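Local structure of probable conserved lipoprotein LPPA (Mycobacterium tuberculosis, 2V7S) at residues 131-139 with 162-173. The protein is of unknown function but is a putative lipoprotein of pathogenic mycobacteria, probably tethered to the cell membrane through a lipid group. Sequence-based numbering, arbitrary orientation.
Sequences FKIAANIVR and YDVQGNGYEFRL
A135 and Y162 bring their backbones closest where helix 131-139 lies on a beta hairpin, its axis 9.2 Å from strand 162-166 and nearly parallel to it (11°), and antiparallel to strand 169-173. No hydrogen bond joins the two segments, and the fit is one of shape. The small A135 lets the helix settle on Y162: its CB sits over one face of the ring, 3.6 Å from Y162 CG, a CH-pi contact. Y162, its CG turned anti to N (chi1 177°), runs along the helix from A135 to R139, where its OH lies 3.2 Å from R139 CB. This hydroxyl is hydrogen-bonded to E150 on the adjoining strand, so a long aromatic residue can pack along the helix and still place its polar end at the border. R139 gives only its aliphatic part here; its guanidinium turns back to N136, NH1 donating to OD1 at 3.2 Å. Beta-branched V138 is directed toward the hairpin, and its two methyls touch both strands: CG1 lies 3.7 Å from F171 CB and also meets Y162 and V164, while CG2 faces L173 CB. Two turns before V138, F131 reaches in edge-on, its CZ 3.4 Å from L173 O, the carbonyl that accepts the backbone bond from Y162 N. L173 CD2 fills the corner between F131 CE2 (3.6 Å) and A134 CB (3.7 Å). A134 also touches helix 59-80. Y162, V164, F171 and L173 thus form the helix-facing side of two neighbouring strands of an antiparallel sheet, joined by a type I' turn at G166-Y169: the helix-on-sheet layering of an alpha+beta fold.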
ATOM      1  N   PHE A 131      23.592 -36.112   1.814  1.00 19.85           N
ATOM      2  CA  PHE A 131      22.762 -34.947   1.549  1.00 19.36           C
ATOM      3  C   PHE A 131      21.406 -35.040   2.270  1.00 19.76           C
ATOM      4  O   PHE A 131      20.967 -34.062   2.863  1.00 18.17           O
ATOM      5  CB  PHE A 131      22.578 -34.690   0.055  1.00 19.96           C
ATOM      6  CG  PHE A 131      22.007 -33.306  -0.253  1.00 19.48           C
ATOM      7  CD1 PHE A 131      20.666 -33.150  -0.571  1.00 20.06           C
ATOM      8  CD2 PHE A 131      22.836 -32.172  -0.226  1.00 22.58           C
ATOM      9  CE1 PHE A 131      20.125 -31.875  -0.842  1.00 21.49           C
ATOM     10  CE2 PHE A 131      22.313 -30.885  -0.499  1.00 22.31           C
ATOM     11  CZ  PHE A 131      20.963 -30.739  -0.808  1.00 21.79           C
ATOM     12  N   LYS A 132      20.776 -36.214   2.227  1.00 19.76           N
ATOM     13  CA  LYS A 132      19.516 -36.432   2.935  1.00 21.52           C
ATOM     14  C   LYS A 132      19.717 -36.234   4.431  1.00 20.47           C
ATOM     15  O   LYS A 132      18.872 -35.651   5.095  1.00 21.00           O
ATOM     16  CB  LYS A 132      18.939 -37.834   2.674  1.00 21.70           C
ATOM     17  CG  LYS A 132      18.754 -38.223   1.208  1.00 24.19           C
ATOM     18  CD  LYS A 132      17.901 -39.518   1.079  1.00 25.39           C
ATOM     19  CE  LYS A 132      18.486 -40.542   0.070  1.00 31.70           C
ATOM     20  NZ  LYS A 132      18.033 -40.447  -1.371  1.00 33.76           N
ATOM     21  N   ILE A 133      20.831 -36.722   4.973  1.00 20.40           N
ATOM     22  CA  ILE A 133      21.123 -36.487   6.386  1.00 20.34           C
ATOM     23  C   ILE A 133      21.238 -34.992   6.706  1.00 19.35           C
ATOM     24  O   ILE A 133      20.637 -34.478   7.671  1.00 18.83           O
ATOM     25  CB  ILE A 133      22.370 -37.288   6.862  1.00 20.68           C
ATOM     26  CG1 ILE A 133      22.045 -38.781   6.961  1.00 21.17           C
ATOM     27  CG2 ILE A 133      22.885 -36.748   8.217  1.00 22.24           C
ATOM     28  CD1 ILE A 133      23.238 -39.687   6.678  1.00 23.98           C
ATOM     29  N   ALA A 134      22.007 -34.271   5.898  1.00 19.66           N
ATOM     30  CA  ALA A 134      22.208 -32.846   6.162  1.00 19.18           C
ATOM     31  C   ALA A 134      20.872 -32.099   6.012  1.00 19.78           C
ATOM     32  O   ALA A 134      20.578 -31.179   6.792  1.00 20.39           O
ATOM     33  CB  ALA A 134      23.231 -32.286   5.202  1.00 18.91           C
ATOM     34  N   ALA A 135      20.099 -32.465   4.984  1.00 19.41           N
ATOM     35  CA  ALA A 135      18.792 -31.832   4.714  1.00 21.04           C
ATOM     36  C   ALA A 135      17.802 -32.034   5.903  1.00 21.56           C
ATOM     37  O   ALA A 135      16.994 -31.155   6.211  1.00 19.96           O
ATOM     38  CB  ALA A 135      18.185 -32.391   3.413  1.00 21.35           C
ATOM     39  N   ASN A 136      17.863 -33.214   6.530  1.00 22.06           N
ATOM     40  CA  ASN A 136      17.058 -33.495   7.713  1.00 22.52           C
ATOM     41  C   ASN A 136      17.453 -32.587   8.879  1.00 21.48           C
ATOM     42  O   ASN A 136      16.614 -32.128   9.650  1.00 21.30           O
ATOM     43  CB  ASN A 136      17.179 -34.955   8.143  1.00 23.07           C
ATOM     44  CG  ASN A 136      16.201 -35.298   9.249  1.00 28.66           C
ATOM     45  OD1 ASN A 136      14.995 -35.108   9.086  1.00 30.84           O
ATOM     46  ND2 ASN A 136      16.717 -35.744  10.406  1.00 33.09           N
ATOM     47  N   ILE A 137      18.738 -32.325   9.000  1.00 21.02           N
ATOM     48  CA  ILE A 137      19.197 -31.418  10.036  1.00 21.59           C
ATOM     49  C   ILE A 137      18.711 -29.996   9.751  1.00 21.53           C
ATOM     50  O   ILE A 137      18.217 -29.321  10.653  1.00 20.33           O
ATOM     51  CB  ILE A 137      20.740 -31.482  10.212  1.00 20.93           C
ATOM     52  CG1 ILE A 137      21.139 -32.836  10.799  1.00 22.62           C
ATOM     53  CG2 ILE A 137      21.226 -30.360  11.127  1.00 19.28           C
ATOM     54  CD1 ILE A 137      22.600 -33.256  10.440  1.00 23.80           C
ATOM     55  N   VAL A 138      18.816 -29.562   8.492  1.00 21.37           N
ATOM     56  CA  VAL A 138      18.295 -28.229   8.098  1.00 22.23           C
ATOM     57  C   VAL A 138      16.801 -28.161   8.412  1.00 22.91           C
ATOM     58  O   VAL A 138      16.318 -27.178   8.992  1.00 22.74           O
ATOM     59  CB  VAL A 138      18.546 -27.886   6.586  1.00 22.05           C
ATOM     60  CG1 VAL A 138      17.931 -26.544   6.211  1.00 21.95           C
ATOM     61  CG2 VAL A 138      20.040 -27.857   6.249  1.00 20.47           C
ATOM     62  N   ARG A 139      16.070 -29.218   8.039  1.00 22.86           N
ATOM     63  CA  ARG A 139      14.645 -29.280   8.322  1.00 22.72           C
ATOM     64  C   ARG A 139      14.330 -29.124   9.797  1.00 22.43           C
ATOM     65  O   ARG A 139      13.439 -28.365  10.139  1.00 23.20           O
ATOM     66  CB  ARG A 139      14.040 -30.580   7.798  1.00 21.97           C
ATOM     67  CG  ARG A 139      12.522 -30.667   7.972  1.00 23.05           C
ATOM     68  CD  ARG A 139      12.006 -32.061   7.669  1.00 27.50           C
ATOM     69  NE  ARG A 139      12.450 -33.036   8.659  1.00 31.08           N
ATOM     70  CZ  ARG A 139      11.994 -33.095   9.910  1.00 35.32           C
ATOM     71  NH1 ARG A 139      12.453 -34.029  10.733  1.00 36.80           N
ATOM     72  NH2 ARG A 139      11.091 -32.212  10.345  1.00 36.78           N
ATOM     73  N   TYR A 162      18.044 -28.472  -1.424  1.00 18.68           N
ATOM     74  CA  TYR A 162      17.022 -28.654  -0.419  1.00 20.47           C
ATOM     75  C   TYR A 162      16.648 -27.281   0.070  1.00 20.34           C
ATOM     76  O   TYR A 162      17.492 -26.546   0.584  1.00 19.69           O
ATOM     77  CB  TYR A 162      17.491 -29.534   0.762  1.00 21.17           C
ATOM     78  CG  TYR A 162      16.415 -29.647   1.818  1.00 22.42           C
ATOM     79  CD1 TYR A 162      16.498 -28.911   2.992  1.00 22.65           C
ATOM     80  CD2 TYR A 162      15.285 -30.456   1.616  1.00 22.68           C
ATOM     81  CE1 TYR A 162      15.502 -28.969   3.959  1.00 24.01           C
ATOM     82  CE2 TYR A 162      14.269 -30.524   2.594  1.00 23.77           C
ATOM     83  CZ  TYR A 162      14.406 -29.779   3.758  1.00 22.87           C
ATOM     84  OH  TYR A 162      13.447 -29.782   4.740  1.00 26.20           O
ATOM     85  N   ASP A 163      15.369 -26.932  -0.058  1.00 20.16           N
ATOM     86  CA  ASP A 163      14.954 -25.593   0.349  1.00 21.45           C
ATOM     87  C   ASP A 163      13.708 -25.762   1.237  1.00 21.53           C
ATOM     88  O   ASP A 163      12.827 -26.562   0.908  1.00 21.35           O
ATOM     89  CB  ASP A 163      14.661 -24.783  -0.919  1.00 21.20           C
ATOM     90  CG  ASP A 163      14.394 -23.310  -0.646  1.00 25.49           C
ATOM     91  OD1 ASP A 163      13.261 -22.977  -0.260  1.00 26.20           O
ATOM     92  OD2 ASP A 163      15.316 -22.482  -0.859  1.00 27.25           O
ATOM     93  N   VAL A 164      13.672 -25.062   2.367  1.00 21.16           N
ATOM     94  CA  VAL A 164      12.510 -25.087   3.260  1.00 21.20           C
ATOM     95  C   VAL A 164      12.204 -23.648   3.710  1.00 21.52           C
ATOM     96  O   VAL A 164      13.129 -22.875   4.125  1.00 20.29           O
ATOM     97  CB  VAL A 164      12.659 -26.136   4.426  1.00 21.07           C
ATOM     98  CG1 VAL A 164      13.841 -25.836   5.340  1.00 22.26           C
ATOM     99  CG2 VAL A 164      11.339 -26.267   5.261  1.00 22.23           C
ATOM    100  N   GLN A 165      10.924 -23.273   3.561  1.00 21.90           N
ATOM    101  CA  GLN A 165      10.484 -21.907   3.831  1.00 21.56           C
ATOM    102  C   GLN A 165       9.212 -21.888   4.658  1.00 20.86           C
ATOM    103  O   GLN A 165       8.482 -22.865   4.739  1.00 19.58           O
ATOM    104  CB  GLN A 165      10.158 -21.155   2.538  1.00 22.17           C
ATOM    105  CG  GLN A 165      11.175 -21.181   1.453  1.00 27.74           C
ATOM    106  CD  GLN A 165      10.616 -20.573   0.192  1.00 30.24           C
ATOM    107  OE1 GLN A 165       9.552 -19.940   0.225  1.00 31.91           O
ATOM    108  NE2 GLN A 165      11.325 -20.737  -0.918  1.00 30.13           N
ATOM    109  N   GLY A 166       8.948 -20.728   5.244  1.00 20.72           N
ATOM    110  CA  GLY A 166       7.736 -20.526   6.007  1.00 20.66           C
ATOM    111  C   GLY A 166       7.990 -19.403   6.984  1.00 21.63           C
ATOM    112  O   GLY A 166       9.127 -19.221   7.444  1.00 20.41           O
ATOM    113  N   ASN A 167       6.930 -18.651   7.295  1.00 21.60           N
ATOM    114  CA  ASN A 167       6.991 -17.627   8.317  1.00 22.74           C
ATOM    115  C   ASN A 167       7.957 -16.527   7.879  1.00 22.87           C
ATOM    116  O   ASN A 167       8.485 -15.764   8.690  1.00 22.26           O
ATOM    117  CB  ASN A 167       7.384 -18.277   9.650  1.00 23.63           C
ATOM    118  CG  ASN A 167       7.081 -17.399  10.871  1.00 29.01           C
ATOM    119  OD1 ASN A 167       6.109 -16.632  10.889  1.00 33.20           O
ATOM    120  ND2 ASN A 167       7.892 -17.558  11.925  1.00 30.19           N
ATOM    121  N   GLY A 168       8.149 -16.410   6.571  1.00 21.64           N
ATOM    122  CA  GLY A 168       9.087 -15.426   6.043  1.00 23.15           C
ATOM    123  C   GLY A 168      10.571 -15.807   6.108  1.00 23.52           C
ATOM    124  O   GLY A 168      11.417 -15.011   5.669  1.00 24.06           O
ATOM    125  N   TYR A 169      10.876 -17.020   6.580  1.00 22.46           N
ATOM    126  CA  TYR A 169      12.259 -17.561   6.534  1.00 21.69           C
ATOM    127  C   TYR A 169      12.466 -18.485   5.352  1.00 21.58           C
ATOM    128  O   TYR A 169      11.487 -19.046   4.778  1.00 20.70           O
ATOM    129  CB  TYR A 169      12.637 -18.307   7.832  1.00 22.67           C
ATOM    130  CG  TYR A 169      12.618 -17.417   9.044  1.00 26.12           C
ATOM    131  CD1 TYR A 169      11.391 -17.048   9.630  1.00 25.99           C
ATOM    132  CD2 TYR A 169      13.809 -16.944   9.617  1.00 26.96           C
ATOM    133  CE1 TYR A 169      11.348 -16.247  10.755  1.00 27.87           C
ATOM    134  CE2 TYR A 169      13.766 -16.097  10.734  1.00 27.65           C
ATOM    135  CZ  TYR A 169      12.517 -15.759  11.271  1.00 27.62           C
ATOM    136  OH  TYR A 169      12.424 -14.964  12.369  1.00 30.43           O
ATOM    137  N   GLU A 170      13.742 -18.628   4.962  1.00 20.26           N
ATOM    138  CA  GLU A 170      14.091 -19.567   3.902  1.00 20.92           C
ATOM    139  C   GLU A 170      15.462 -20.149   4.241  1.00 20.02           C
ATOM    140  O   GLU A 170      16.385 -19.396   4.468  1.00 20.04           O
ATOM    141  CB  GLU A 170      14.052 -18.920   2.492  1.00 20.50           C
ATOM    142  CG  GLU A 170      14.487 -19.921   1.332  1.00 20.63           C
ATOM    143  CD  GLU A 170      14.506 -19.321  -0.084  1.00 24.64           C
ATOM    144  OE1 GLU A 170      14.275 -18.103  -0.262  1.00 29.43           O
ATOM    145  OE2 GLU A 170      14.756 -20.068  -1.057  1.00 27.19           O
ATOM    146  N   PHE A 171      15.559 -21.479   4.305  1.00 19.95           N
ATOM    147  CA  PHE A 171      16.824 -22.177   4.580  1.00 20.07           C
ATOM    148  C   PHE A 171      17.145 -22.963   3.360  1.00 20.15           C
ATOM    149  O   PHE A 171      16.304 -23.721   2.894  1.00 20.59           O
ATOM    150  CB  PHE A 171      16.673 -23.143   5.769  1.00 20.01           C
ATOM    151  CG  PHE A 171      16.415 -22.456   7.104  1.00 21.33           C
ATOM    152  CD1 PHE A 171      15.231 -21.761   7.337  1.00 21.15           C
ATOM    153  CD2 PHE A 171      17.358 -22.525   8.131  1.00 21.60           C
ATOM    154  CE1 PHE A 171      15.002 -21.141   8.581  1.00 20.51           C
ATOM    155  CE2 PHE A 171      17.135 -21.890   9.351  1.00 22.27           C
ATOM    156  CZ  PHE A 171      15.965 -21.208   9.577  1.00 20.27           C
ATOM    157  N   ARG A 172      18.371 -22.835   2.843  1.00 19.89           N
ATOM    158  CA  ARG A 172      18.710 -23.521   1.594  1.00 19.48           C
ATOM    159  C   ARG A 172      20.105 -24.149   1.648  1.00 19.83           C
ATOM    160  O   ARG A 172      21.100 -23.470   1.937  1.00 16.89           O
ATOM    161  CB  ARG A 172      18.660 -22.559   0.410  1.00 20.64           C
ATOM    162  CG  ARG A 172      18.608 -23.316  -0.918  1.00 22.27           C
ATOM    163  CD  ARG A 172      18.518 -22.365  -2.096  1.00 25.43           C
ATOM    164  NE  ARG A 172      18.365 -23.115  -3.335  1.00 26.37           N
ATOM    165  CZ  ARG A 172      18.346 -22.571  -4.547  1.00 29.72           C
ATOM    166  NH1 ARG A 172      18.188 -23.347  -5.609  1.00 28.38           N
ATOM    167  NH2 ARG A 172      18.501 -21.253  -4.696  1.00 29.46           N
ATOM    168  N   LEU A 173      20.131 -25.444   1.367  1.00 19.35           N
ATOM    169  CA  LEU A 173      21.335 -26.200   1.229  1.00 21.42           C
ATOM    170  C   LEU A 173      21.428 -26.545  -0.255  1.00 20.64           C
ATOM    171  O   LEU A 173      20.622 -27.319  -0.769  1.00 20.13           O
ATOM    172  CB  LEU A 173      21.243 -27.466   2.109  1.00 21.19           C
ATOM    173  CG  LEU A 173      22.412 -28.442   2.160  1.00 23.94           C
ATOM    174  CD1 LEU A 173      23.539 -27.770   2.925  1.00 21.50           C
ATOM    175  CD2 LEU A 173      22.003 -29.751   2.875  1.00 24.02           C
TER